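Local coordinates for protein probable Rab-related GTPase (Acanthamoeba polyphaga mimivirus, PDB 5XC5) that binds GTP with magnesium as a Rab-family small GTPase of a giant virus and may take part in protein transport, at residues Val47-Ile59 with Asn159-Ile171. The protein carries 1 engineered substitution. Residues are numbered along the deposited sequence; the frame is centred on the assembly and turned at random.
Sequences VIAKNGKTLKLNI and NLFGKMIDKMSEI
The ring of F161 meets I59 and L57 obliquely, its CE1 lying 4.1 Å from I59 CD1. A flat, wide side chain suits this place, because it also stacks on F25, joining helix 18-26 to the sheet. One turn on, I165 is the centre of the contact. Its beta-branch spreads two arms over the hairpin: with CG1 beside the backbone N (chi1 -69°), CD1 meets V47 CG2 tip to tip at 3.7 Å, while CG2 rests on A49 CB. L57 crosses I165 at about a right angle and sets CD1 3.8 Å from I165 CG1. A49 is small enough to let the helix come close, its CA 6.2 Å from the CA of D166. In one of its two conformers the D166 carboxylate lies beside K50 CG, so any attraction to K50 NZ is tentative. M168 offers CB to L55 CD2, then bends its thioether away toward Y6 and I8 of strand 6-12. S169, the last of these residues to meet the hairpin, faces the turn. Its short side chain leaves S169 N 3.6 Å from L55 CD2, while N51 ND2 lies against S169 CB. S169 OG donates to D166 O (2.7 Å) and accepts from a water that accepts from N51 N. N51 OD1 accepts from K53 N, an Asx turn that probably helps hold the type I turn A49-G52. K53, its chain bent at chi3 (30°), brings NZ to 2.7 Å from S169 O; a second water, donating to M168 O and I171 O, is weakly bound by the same NZ. This is characteristic of the Ras-like P-loop GTPase fold, in which the C-terminal helix packs across the antiparallel hairpin at the edge of the central sheet.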
loop_
_atom_site.group_PDB
_atom_site.type_symbol
_atom_site.label_atom_id
_atom_site.label_comp_id
_atom_site.label_asym_id
_atom_site.label_seq_id
_atom_site.Cartn_x
_atom_site.Cartn_y
_atom_site.Cartn_z
ATOM N N VAL A 47 16.075 4.248 -5.542
ATOM C CA VAL A 47 15.639 5.621 -5.341
ATOM C C VAL A 47 16.651 6.332 -4.456
ATOM O O VAL A 47 17.372 5.714 -3.671
ATOM C CB VAL A 47 14.233 5.676 -4.702
ATOM C CG1 VAL A 47 13.203 5.108 -5.657
ATOM C CG2 VAL A 47 14.209 4.900 -3.388
ATOM N N ILE A 48 16.697 7.651 -4.580
ATOM C CA ILE A 48 17.544 8.470 -3.721
ATOM C C ILE A 48 16.703 8.969 -2.557
ATOM O O ILE A 48 15.720 9.687 -2.760
ATOM C CB ILE A 48 18.140 9.650 -4.497
ATOM C CG1 ILE A 48 18.933 9.152 -5.707
ATOM C CG2 ILE A 48 18.997 10.509 -3.556
ATOM C CD1 ILE A 48 19.407 10.271 -6.615
ATOM N N ALA A 49 17.098 8.617 -1.338
ATOM C CA ALA A 49 16.378 9.088 -0.167
ATOM C C ALA A 49 16.883 10.468 0.249
ATOM O O ALA A 49 17.913 10.955 -0.221
ATOM C CB ALA A 49 16.521 8.100 0.989
ATOM N N LYS A 50 16.145 11.092 1.168
ATOM C CA LYS A 50 16.468 12.459 1.568
ATOM C C LYS A 50 17.826 12.553 2.252
ATOM O O LYS A 50 18.503 13.581 2.137
ATOM C CB LYS A 50 15.365 13.030 2.457
ATOM C CG LYS A 50 14.246 13.680 1.675
ATOM C CD LYS A 50 14.413 15.191 1.620
ATOM C CE LYS A 50 13.216 15.831 0.945
ATOM N NZ LYS A 50 11.959 15.131 1.356
ATOM N N ASN A 51 18.253 11.502 2.949
ATOM C CA ASN A 51 19.583 11.517 3.543
ATOM C C ASN A 51 20.693 11.243 2.534
ATOM O O ASN A 51 21.854 11.091 2.934
ATOM C CB ASN A 51 19.674 10.552 4.730
ATOM C CG ASN A 51 19.383 9.116 4.347
ATOM O OD1 ASN A 51 19.308 8.767 3.168
ATOM N ND2 ASN A 51 19.240 8.265 5.354
ATOM N N GLY A 52 20.366 11.167 1.246
ATOM C CA GLY A 52 21.357 10.971 0.212
ATOM C C GLY A 52 21.691 9.528 -0.106
ATOM O O GLY A 52 22.374 9.275 -1.106
ATOM N N LYS A 53 21.243 8.575 0.704
ATOM C CA LYS A 53 21.517 7.179 0.404
ATOM C C LYS A 53 20.617 6.682 -0.719
ATOM O O LYS A 53 19.468 7.116 -0.862
ATOM C CB LYS A 53 21.307 6.315 1.643
ATOM C CG LYS A 53 22.201 6.667 2.825
ATOM C CD LYS A 53 21.512 6.317 4.141
ATOM C CE LYS A 53 20.564 5.131 3.979
ATOM N NZ LYS A 53 19.696 4.926 5.166
ATOM N N THR A 54 21.150 5.769 -1.519
ATOM C CA THR A 54 20.355 5.063 -2.504
ATOM C C THR A 54 19.782 3.817 -1.844
ATOM O O THR A 54 20.513 3.052 -1.203
ATOM C CB THR A 54 21.212 4.695 -3.716
ATOM O OG1 THR A 54 21.571 5.889 -4.419
ATOM C CG2 THR A 54 20.459 3.776 -4.669
ATOM N N LEU A 55 18.472 3.639 -1.976
ATOM C CA LEU A 55 17.758 2.504 -1.410
ATOM C C LEU A 55 17.132 1.712 -2.544
ATOM O O LEU A 55 16.515 2.287 -3.448
ATOM C CB LEU A 55 16.654 2.945 -0.433
ATOM C CG LEU A 55 17.012 3.579 0.906
ATOM C CD1 LEU A 55 17.694 4.907 0.735
ATOM C CD2 LEU A 55 15.762 3.736 1.755
ATOM N N LYS A 56 17.299 0.400 -2.495
ATOM C CA LYS A 56 16.630 -0.499 -3.418
ATOM C C LYS A 56 15.333 -0.963 -2.768
ATOM O O LYS A 56 15.355 -1.621 -1.720
ATOM C CB LYS A 56 17.527 -1.695 -3.719
ATOM C CG LYS A 56 17.114 -2.535 -4.913
ATOM C CD LYS A 56 18.231 -3.506 -5.241
ATOM C CE LYS A 56 17.906 -4.413 -6.398
ATOM N NZ LYS A 56 16.894 -5.462 -6.066
ATOM N N LEU A 57 14.209 -0.606 -3.380
ATOM C CA LEU A 57 12.906 -1.090 -2.947
ATOM C C LEU A 57 12.627 -2.400 -3.672
ATOM O O LEU A 57 12.628 -2.442 -4.904
ATOM C CB LEU A 57 11.821 -0.064 -3.270
ATOM C CG LEU A 57 12.018 1.329 -2.660
ATOM C CD1 LEU A 57 10.888 2.249 -3.052
ATOM C CD2 LEU A 57 12.129 1.246 -1.153
ATOM N N ASN A 58 12.383 -3.462 -2.903
ATOM C CA ASN A 58 12.011 -4.774 -3.429
ATOM C C ASN A 58 10.520 -4.932 -3.125
ATOM O O ASN A 58 10.137 -5.174 -1.975
ATOM C CB ASN A 58 12.851 -5.860 -2.760
ATOM C CG ASN A 58 14.315 -5.791 -3.160
ATOM O OD1 ASN A 58 14.640 -5.380 -4.277
ATOM N ND2 ASN A 58 15.198 -6.207 -2.261
ATOM N N ILE A 59 9.686 -4.778 -4.153
ATOM C CA ILE A 59 8.250 -4.559 -3.996
ATOM C C ILE A 59 7.493 -5.795 -4.456
ATOM O O ILE A 59 7.697 -6.273 -5.575
ATOM C CB ILE A 59 7.804 -3.337 -4.813
ATOM C CG1 ILE A 59 8.571 -2.096 -4.357
ATOM C CG2 ILE A 59 6.300 -3.147 -4.701
ATOM C CD1 ILE A 59 8.436 -0.910 -5.299
ATOM N N ASN A 159 4.329 10.816 -3.598
ATOM C CA ASN A 159 4.281 11.225 -2.201
ATOM C C ASN A 159 4.200 10.017 -1.274
ATOM O O ASN A 159 4.927 9.940 -0.276
ATOM C CB ASN A 159 3.089 12.153 -1.981
ATOM C CG ASN A 159 3.015 12.680 -0.565
ATOM O OD1 ASN A 159 3.902 13.409 -0.115
ATOM N ND2 ASN A 159 1.961 12.311 0.153
ATOM N N LEU A 160 3.315 9.064 -1.577
ATOM C CA LEU A 160 3.147 7.939 -0.660
ATOM C C LEU A 160 4.386 7.051 -0.641
ATOM O O LEU A 160 4.800 6.581 0.426
ATOM C CB LEU A 160 1.848 7.164 -0.933
ATOM C CG LEU A 160 1.772 6.229 -2.145
ATOM C CD1 LEU A 160 2.279 4.816 -1.818
ATOM C CD2 LEU A 160 0.368 6.138 -2.719
ATOM N N PHE A 161 5.016 6.830 -1.802
ATOM C CA PHE A 161 6.279 6.100 -1.770
ATOM C C PHE A 161 7.379 6.906 -1.103
ATOM O O PHE A 161 8.257 6.323 -0.453
ATOM C CB PHE A 161 6.703 5.618 -3.155
ATOM C CG PHE A 161 6.097 4.315 -3.518
ATOM C CD1 PHE A 161 6.690 3.131 -3.122
ATOM C CD2 PHE A 161 4.908 4.267 -4.225
ATOM C CE1 PHE A 161 6.123 1.921 -3.442
ATOM C CE2 PHE A 161 4.333 3.057 -4.550
ATOM C CZ PHE A 161 4.938 1.877 -4.148
ATOM N N GLY A 162 7.340 8.235 -1.213
ATOM C CA GLY A 162 8.334 9.041 -0.525
ATOM C C GLY A 162 8.281 8.873 0.981
ATOM O O GLY A 162 9.318 8.812 1.645
ATOM N N LYS A 163 7.071 8.815 1.544
ATOM C CA LYS A 163 6.931 8.560 2.975
ATOM C C LYS A 163 7.544 7.215 3.341
ATOM O O LYS A 163 8.263 7.096 4.339
ATOM C CB LYS A 163 5.451 8.564 3.359
ATOM C CG LYS A 163 4.767 9.911 3.208
ATOM C CD LYS A 163 3.246 9.807 3.414
ATOM C CE LYS A 163 2.836 9.517 4.868
ATOM N NZ LYS A 163 3.217 10.629 5.793
ATOM N N MET A 164 7.276 6.193 2.533
ATOM C CA MET A 164 7.826 4.869 2.784
ATOM C C MET A 164 9.346 4.867 2.672
ATOM O O MET A 164 10.034 4.254 3.494
ATOM C CB MET A 164 7.205 3.877 1.797
ATOM C CG MET A 164 7.727 2.442 1.894
ATOM S SD MET A 164 7.362 1.642 3.490
ATOM C CE MET A 164 5.547 1.620 3.515
ATOM N N ILE A 165 9.881 5.555 1.660
ATOM C CA ILE A 165 11.325 5.614 1.449
ATOM C C ILE A 165 12.015 6.289 2.631
ATOM O O ILE A 165 13.032 5.795 3.141
ATOM C CB ILE A 165 11.638 6.317 0.115
ATOM C CG1 ILE A 165 11.194 5.436 -1.055
ATOM C CG2 ILE A 165 13.131 6.681 0.025
ATOM C CD1 ILE A 165 10.965 6.204 -2.330
ATOM N N ASP A 166 11.472 7.427 3.083
ATOM C CA ASP A 166 12.059 8.121 4.229
ATOM C C ASP A 166 12.146 7.199 5.438
ATOM O O ASP A 166 13.172 7.156 6.125
ATOM C CB ASP A 166 11.237 9.357 4.605
ATOM C CG ASP A 166 11.285 10.455 3.560
ATOM O OD1 ASP A 166 12.060 10.347 2.593
ATOM O OD2 ASP A 166 10.543 11.448 3.724
ATOM N N LYS A 167 11.079 6.446 5.712
ATOM C CA LYS A 167 11.090 5.550 6.861
ATOM C C LYS A 167 12.094 4.419 6.675
ATOM O O LYS A 167 12.824 4.077 7.610
ATOM C CB LYS A 167 9.683 5.010 7.120
ATOM C CG LYS A 167 8.727 6.026 7.704
ATOM C CD LYS A 167 9.090 6.372 9.149
ATOM C CE LYS A 167 8.077 7.308 9.768
ATOM N NZ LYS A 167 7.948 8.541 8.963
ATOM N N MET A 168 12.159 3.828 5.477
ATOM C CA MET A 168 13.159 2.788 5.242
ATOM C C MET A 168 14.571 3.309 5.458
ATOM O O MET A 168 15.438 2.570 5.937
ATOM C CB MET A 168 13.024 2.207 3.831
ATOM C CG MET A 168 11.699 1.485 3.550
ATOM S SD MET A 168 11.328 0.084 4.645
ATOM C CE MET A 168 10.258 0.869 5.854
ATOM N N SER A 169 14.816 4.580 5.134
ATOM C CA SER A 169 16.160 5.131 5.264
ATOM C C SER A 169 16.583 5.278 6.719
ATOM O O SER A 169 17.781 5.430 6.988
ATOM C CB SER A 169 16.254 6.479 4.540
ATOM O OG SER A 169 15.687 7.530 5.302
ATOM N N GLU A 170 15.634 5.234 7.659
ATOM C CA GLU A 170 15.930 5.311 9.086
ATOM C C GLU A 170 16.374 3.984 9.680
ATOM O O GLU A 170 16.883 3.973 10.807
ATOM C CB GLU A 170 14.696 5.762 9.869
ATOM C CG GLU A 170 14.163 7.121 9.495
ATOM C CD GLU A 170 12.842 7.438 10.178
ATOM O OE1 GLU A 170 12.330 6.589 10.944
ATOM O OE2 GLU A 170 12.310 8.542 9.944
ATOM N N ILE A 171 16.170 2.875 8.984
ATOM C CA ILE A 171 16.523 1.564 9.512
ATOM C C ILE A 171 18.039 1.419 9.645
ATOM O O ILE A 171 18.779 1.661 8.687
ATOM C CB ILE A 171 15.906 0.441 8.655
ATOM C CG1 ILE A 171 14.376 0.549 8.659
ATOM C CG2 ILE A 171 16.368 -0.927 9.142
ATOM C CD1 ILE A 171 13.685 -0.502 7.820
HETATM O O HOH W 1 16.001 10.102 4.289
HETATM O O HOH W 2 18.182 2.150 6.035
#